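Local structure of agarase (Pseudoalteromonas fuliginea, 6XJ9) at residues His613-Met625 with Ser633-Lys646. The protein probably hydrolyses agarose or its oligosaccharides as a glycoside hydrolase of family GH50. Numbering follows the deposited sequence.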
loop_
_atom_site.group_PDB
_atom_site.type_symbol
_atom_site.label_atom_id
_atom_site.label_comp_id
_atom_site.label_asym_id
_atom_site.label_seq_id
_atom_site.Cartn_x
_atom_site.Cartn_y
_atom_site.Cartn_z
ATOM N N HIS A 613 5.512 -38.384 -13.301
ATOM C CA HIS A 613 5.209 -37.161 -12.567
ATOM C C HIS A 613 5.921 -37.154 -11.218
ATOM O O HIS A 613 6.071 -38.198 -10.598
ATOM C CB HIS A 613 3.705 -37.066 -12.316
ATOM C CG HIS A 613 2.950 -36.709 -13.543
ATOM N ND1 HIS A 613 2.517 -37.672 -14.435
ATOM C CD2 HIS A 613 2.568 -35.514 -14.036
ATOM C CE1 HIS A 613 1.885 -37.087 -15.427
ATOM N NE2 HIS A 613 1.904 -35.761 -15.210
ATOM N N MET A 614 6.319 -35.961 -10.756
ATOM C CA MET A 614 7.083 -35.856 -9.522
ATOM C C MET A 614 6.184 -36.157 -8.328
ATOM O O MET A 614 5.026 -35.748 -8.297
ATOM C CB MET A 614 7.666 -34.452 -9.353
ATOM C CG MET A 614 8.796 -34.169 -10.322
ATOM S SD MET A 614 9.563 -32.590 -9.932
ATOM C CE MET A 614 8.248 -31.442 -10.336
ATOM N N TYR A 615 6.764 -36.855 -7.345
ATOM C CA TYR A 615 6.147 -37.101 -6.055
ATOM C C TYR A 615 6.736 -36.103 -5.062
ATOM O O TYR A 615 7.950 -36.063 -4.881
ATOM C CB TYR A 615 6.389 -38.560 -5.653
ATOM C CG TYR A 615 6.056 -38.897 -4.222
ATOM C CD1 TYR A 615 4.957 -38.338 -3.592
ATOM C CD2 TYR A 615 6.827 -39.814 -3.517
ATOM C CE1 TYR A 615 4.635 -38.662 -2.285
ATOM C CE2 TYR A 615 6.520 -40.150 -2.212
ATOM C CZ TYR A 615 5.424 -39.572 -1.596
ATOM O OH TYR A 615 5.123 -39.888 -0.304
ATOM N N LEU A 616 5.863 -35.301 -4.439
ATOM C CA LEU A 616 6.259 -34.089 -3.741
ATOM C C LEU A 616 6.151 -34.261 -2.231
ATOM O O LEU A 616 6.180 -33.267 -1.497
ATOM C CB LEU A 616 5.345 -32.942 -4.189
ATOM C CG LEU A 616 5.327 -32.677 -5.690
ATOM C CD1 LEU A 616 4.228 -31.675 -6.018
ATOM C CD2 LEU A 616 6.687 -32.157 -6.157
ATOM N N GLY A 617 6.015 -35.510 -1.771
ATOM C CA GLY A 617 6.029 -35.765 -0.337
ATOM C C GLY A 617 4.691 -35.467 0.329
ATOM O O GLY A 617 3.648 -35.552 -0.316
ATOM N N ALA A 618 4.743 -35.109 1.625
ATOM C CA ALA A 618 3.581 -35.179 2.500
ATOM C C ALA A 618 3.400 -33.913 3.340
ATOM O O ALA A 618 2.636 -33.927 4.300
ATOM C CB ALA A 618 3.678 -36.407 3.380
ATOM N N ARG A 619 4.098 -32.840 2.973
ATOM C CA ARG A 619 3.859 -31.488 3.460
ATOM C C ARG A 619 4.037 -31.439 4.981
ATOM O O ARG A 619 3.065 -31.305 5.737
ATOM C CB ARG A 619 2.476 -30.985 3.013
ATOM C CG ARG A 619 2.206 -31.067 1.517
ATOM C CD ARG A 619 0.713 -31.039 1.202
ATOM N NE ARG A 619 0.115 -29.737 1.465
ATOM C CZ ARG A 619 0.324 -28.655 0.728
ATOM N NH1 ARG A 619 1.135 -28.708 -0.330
ATOM N NH2 ARG A 619 -0.287 -27.527 1.049
ATOM N N PHE A 620 5.286 -31.585 5.432
ATOM C CA PHE A 620 5.531 -31.615 6.869
ATOM C C PHE A 620 5.388 -30.204 7.427
ATOM O O PHE A 620 5.905 -29.268 6.831
ATOM C CB PHE A 620 6.960 -32.059 7.184
ATOM C CG PHE A 620 7.454 -33.316 6.514
ATOM C CD1 PHE A 620 6.842 -34.540 6.748
ATOM C CD2 PHE A 620 8.595 -33.282 5.716
ATOM C CE1 PHE A 620 7.342 -35.698 6.165
ATOM C CE2 PHE A 620 9.096 -34.443 5.134
ATOM C CZ PHE A 620 8.463 -35.649 5.352
ATOM N N PRO A 621 4.729 -29.987 8.591
ATOM C CA PRO A 621 4.720 -28.659 9.203
ATOM C C PRO A 621 6.090 -28.401 9.830
ATOM O O PRO A 621 6.736 -29.325 10.329
ATOM C CB PRO A 621 3.599 -28.788 10.248
ATOM C CG PRO A 621 3.674 -30.233 10.671
ATOM C CD PRO A 621 3.970 -30.974 9.383
ATOM N N ASP A 622 6.541 -27.141 9.754
ATOM C CA ASP A 622 7.847 -26.734 10.243
ATOM C C ASP A 622 7.924 -26.963 11.756
ATOM O O ASP A 622 9.011 -27.112 12.308
ATOM C CB ASP A 622 8.175 -25.298 9.806
ATOM C CG ASP A 622 7.222 -24.250 10.366
ATOM O OD1 ASP A 622 6.180 -24.643 10.936
ATOM O OD2 ASP A 622 7.544 -23.032 10.256
ATOM N N TRP A 623 6.762 -26.998 12.418
ATOM C CA TRP A 623 6.714 -27.272 13.845
ATOM C C TRP A 623 6.738 -28.772 14.135
ATOM O O TRP A 623 6.919 -29.163 15.282
ATOM C CB TRP A 623 5.518 -26.580 14.521
ATOM C CG TRP A 623 4.182 -26.832 13.884
ATOM C CD1 TRP A 623 3.470 -25.947 13.129
ATOM C CD2 TRP A 623 3.363 -28.014 13.979
ATOM N NE1 TRP A 623 2.280 -26.502 12.734
ATOM C CE2 TRP A 623 2.188 -27.771 13.234
ATOM C CE3 TRP A 623 3.508 -29.263 14.596
ATOM C CZ2 TRP A 623 1.177 -28.722 13.088
ATOM C CZ3 TRP A 623 2.518 -30.209 14.436
ATOM C CH2 TRP A 623 1.367 -29.942 13.697
ATOM N N GLY A 624 6.533 -29.620 13.119
ATOM C CA GLY A 624 6.441 -31.053 13.380
ATOM C C GLY A 624 7.100 -31.899 12.292
ATOM O O GLY A 624 6.440 -32.713 11.640
ATOM N N MET A 625 8.411 -31.721 12.132
ATOM C CA MET A 625 9.157 -32.403 11.087
ATOM C C MET A 625 10.363 -33.130 11.696
ATOM O O MET A 625 11.488 -32.663 11.580
ATOM C CB MET A 625 9.625 -31.400 10.023
ATOM C CG MET A 625 10.246 -30.119 10.567
ATOM S SD MET A 625 10.760 -29.052 9.177
ATOM C CE MET A 625 11.567 -27.681 10.005
ATOM N N SER A 633 12.051 -39.560 3.941
ATOM C CA SER A 633 11.381 -39.051 2.752
ATOM C C SER A 633 12.362 -38.752 1.614
ATOM O O SER A 633 12.043 -38.963 0.439
ATOM C CB SER A 633 10.515 -37.856 3.079
ATOM O OG SER A 633 11.276 -36.664 3.133
ATOM N N ALA A 634 13.556 -38.262 1.971
ATOM C CA ALA A 634 14.538 -37.786 1.005
ATOM C C ALA A 634 14.983 -38.899 0.056
ATOM O O ALA A 634 15.419 -38.619 -1.049
ATOM C CB ALA A 634 15.713 -37.164 1.722
ATOM N N LYS A 635 14.826 -40.151 0.493
ATOM C CA LYS A 635 15.221 -41.324 -0.268
ATOM C C LYS A 635 14.170 -41.677 -1.320
ATOM O O LYS A 635 14.389 -42.586 -2.111
ATOM C CB LYS A 635 15.360 -42.520 0.680
ATOM C CG LYS A 635 16.439 -42.396 1.749
ATOM C CD LYS A 635 16.631 -43.667 2.562
ATOM C CE LYS A 635 15.520 -43.910 3.562
ATOM N NZ LYS A 635 15.882 -43.426 4.917
ATOM N N TYR A 636 13.012 -41.002 -1.304
ATOM C CA TYR A 636 11.920 -41.433 -2.165
ATOM C C TYR A 636 11.321 -40.300 -2.992
ATOM O O TYR A 636 10.996 -40.522 -4.155
ATOM C CB TYR A 636 10.837 -42.172 -1.369
ATOM C CG TYR A 636 11.306 -43.445 -0.706
ATOM C CD1 TYR A 636 11.438 -44.625 -1.425
ATOM C CD2 TYR A 636 11.651 -43.464 0.637
ATOM C CE1 TYR A 636 11.881 -45.794 -0.825
ATOM C CE2 TYR A 636 12.094 -44.628 1.257
ATOM C CZ TYR A 636 12.198 -45.797 0.526
ATOM O OH TYR A 636 12.625 -46.947 1.135
ATOM N N VAL A 637 11.164 -39.112 -2.397
ATOM C CA VAL A 637 10.456 -38.007 -3.028
ATOM C C VAL A 637 11.352 -37.291 -4.032
ATOM O O VAL A 637 12.569 -37.289 -3.897
ATOM C CB VAL A 637 9.904 -37.021 -1.982
ATOM C CG1 VAL A 637 9.104 -37.760 -0.910
ATOM C CG2 VAL A 637 11.012 -36.196 -1.335
ATOM N N ASP A 638 10.719 -36.638 -5.013
ATOM C CA ASP A 638 11.416 -35.800 -5.977
ATOM C C ASP A 638 11.681 -34.440 -5.337
ATOM O O ASP A 638 12.715 -33.817 -5.581
ATOM C CB ASP A 638 10.596 -35.666 -7.263
ATOM C CG ASP A 638 10.481 -36.984 -8.003
ATOM O OD1 ASP A 638 11.490 -37.402 -8.602
ATOM O OD2 ASP A 638 9.403 -37.596 -7.950
ATOM N N VAL A 639 10.719 -33.989 -4.532
ATOM C CA VAL A 639 10.804 -32.699 -3.853
ATOM C C VAL A 639 10.266 -32.911 -2.445
ATOM O O VAL A 639 9.225 -33.548 -2.289
ATOM C CB VAL A 639 9.998 -31.603 -4.588
ATOM C CG1 VAL A 639 10.144 -30.230 -3.929
ATOM C CG2 VAL A 639 10.347 -31.508 -6.070
ATOM N N ILE A 640 10.975 -32.384 -1.437
ATOM C CA ILE A 640 10.504 -32.457 -0.061
ATOM C C ILE A 640 9.633 -31.233 0.212
ATOM O O ILE A 640 10.096 -30.100 0.084
ATOM C CB ILE A 640 11.640 -32.555 0.980
ATOM C CG1 ILE A 640 12.792 -33.470 0.560
ATOM C CG2 ILE A 640 11.068 -33.005 2.312
ATOM C CD1 ILE A 640 13.987 -33.392 1.500
ATOM N N SER A 641 8.378 -31.477 0.618
ATOM C CA SER A 641 7.420 -30.408 0.861
ATOM C C SER A 641 7.250 -30.165 2.365
ATOM O O SER A 641 7.264 -31.106 3.159
ATOM C CB SER A 641 6.101 -30.717 0.192
ATOM O OG SER A 641 5.641 -32.004 0.581
ATOM N N PHE A 642 7.136 -28.880 2.736
ATOM C CA PHE A 642 6.937 -28.409 4.100
ATOM C C PHE A 642 5.919 -27.269 4.085
ATOM O O PHE A 642 5.880 -26.504 3.130
ATOM C CB PHE A 642 8.227 -27.809 4.667
ATOM C CG PHE A 642 9.419 -28.734 4.687
ATOM C CD1 PHE A 642 10.253 -28.835 3.581
ATOM C CD2 PHE A 642 9.713 -29.496 5.816
ATOM C CE1 PHE A 642 11.363 -29.667 3.610
ATOM C CE2 PHE A 642 10.824 -30.328 5.846
ATOM C CZ PHE A 642 11.637 -30.419 4.736
ATOM N N ASN A 643 5.127 -27.134 5.164
ATOM C CA ASN A 643 4.343 -25.922 5.368
ATOM C C ASN A 643 5.062 -25.067 6.415
ATOM O O ASN A 643 5.591 -25.600 7.383
ATOM C CB ASN A 643 2.894 -26.233 5.760
ATOM C CG ASN A 643 2.145 -27.046 4.727
ATOM O OD1 ASN A 643 2.460 -26.990 3.540
ATOM N ND2 ASN A 643 1.151 -27.805 5.165
ATOM N N ALA A 644 5.134 -23.746 6.206
ATOM C CA ALA A 644 5.863 -22.910 7.156
ATOM C C ALA A 644 5.214 -21.533 7.267
ATOM O O ALA A 644 5.529 -20.624 6.502
ATOM C CB ALA A 644 7.330 -22.822 6.791
ATOM N N TYR A 645 4.292 -21.399 8.231
ATOM C CA TYR A 645 3.665 -20.125 8.537
ATOM C C TYR A 645 4.580 -19.348 9.477
ATOM O O TYR A 645 4.339 -19.326 10.679
ATOM C CB TYR A 645 2.292 -20.333 9.191
ATOM C CG TYR A 645 1.253 -20.917 8.269
ATOM C CD1 TYR A 645 1.049 -22.285 8.198
ATOM C CD2 TYR A 645 0.462 -20.097 7.473
ATOM C CE1 TYR A 645 0.101 -22.821 7.336
ATOM C CE2 TYR A 645 -0.502 -20.622 6.622
ATOM C CZ TYR A 645 -0.682 -21.990 6.555
ATOM O OH TYR A 645 -1.649 -22.513 5.735
ATOM N N LYS A 646 5.618 -18.725 8.905
ATOM C CA LYS A 646 6.487 -17.798 9.612
ATOM C C LYS A 646 6.639 -16.554 8.746
ATOM O O LYS A 646 6.021 -16.465 7.686
ATOM C CB LYS A 646 7.862 -18.407 9.929
ATOM C CG LYS A 646 7.838 -19.697 10.748
ATOM C CD LYS A 646 7.188 -19.545 12.116
ATOM C CE LYS A 646 7.243 -20.811 12.947
ATOM N NZ LYS A 646 6.335 -21.839 12.395
HETATM O O HOH W 1 7.266 -33.897 2.487
HETATM O O HOH W 2 3.711 -23.570 10.150
#
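D622 and K646 close one end of a strand pairing with a salt bridge: NZ meets OD2 at 2.7 Å on its syn side, somewhat out of the carboxylate plane. With CG between its own backbone N and carbonyl carbon (chi1 63°), D622 reaches the chain just past strand 640-643, where OD2 rests against A644 CB and OD1 accepts from a water that in turn accepts from Y645 N. An asparagine in place of this aspartate would probably leave the ammonium of K646 without its counter-charge. Between the strands, F620 N bonds to S641 O at 3.1 Å, N643 N to F620 O, and D622 N to N643 O. This is the parallel pairing of a beta-alpha-beta unit, 620-621 and 640-643 joined through helix 627-634, consistent with the (beta/alpha)8 barrel of GH50 enzymes. On one face, the F620 ring turns its edge toward the F642 face, centroids 5.7 Å apart and planes at 60°, while the SD of M625 approaches F642 obliquely, 3.5 Å from CD2. On the other, the OD1 of N643 lies over one face of the R619 guanidinium, whose NE and NH2 are held by N508 and E668, while ND2 of N643 bonds to E509. In the loop before strand 620-621, the N of R619 donates to the OG of S641, which lies doubtfully close, 2.5 Å, to the O of L616. Farther back, D638 grips Y615 twice: OD2 accepts from Y615 N at 2.8 Å in a nearly straight bond (169°), and D638 N donates to Y615 O.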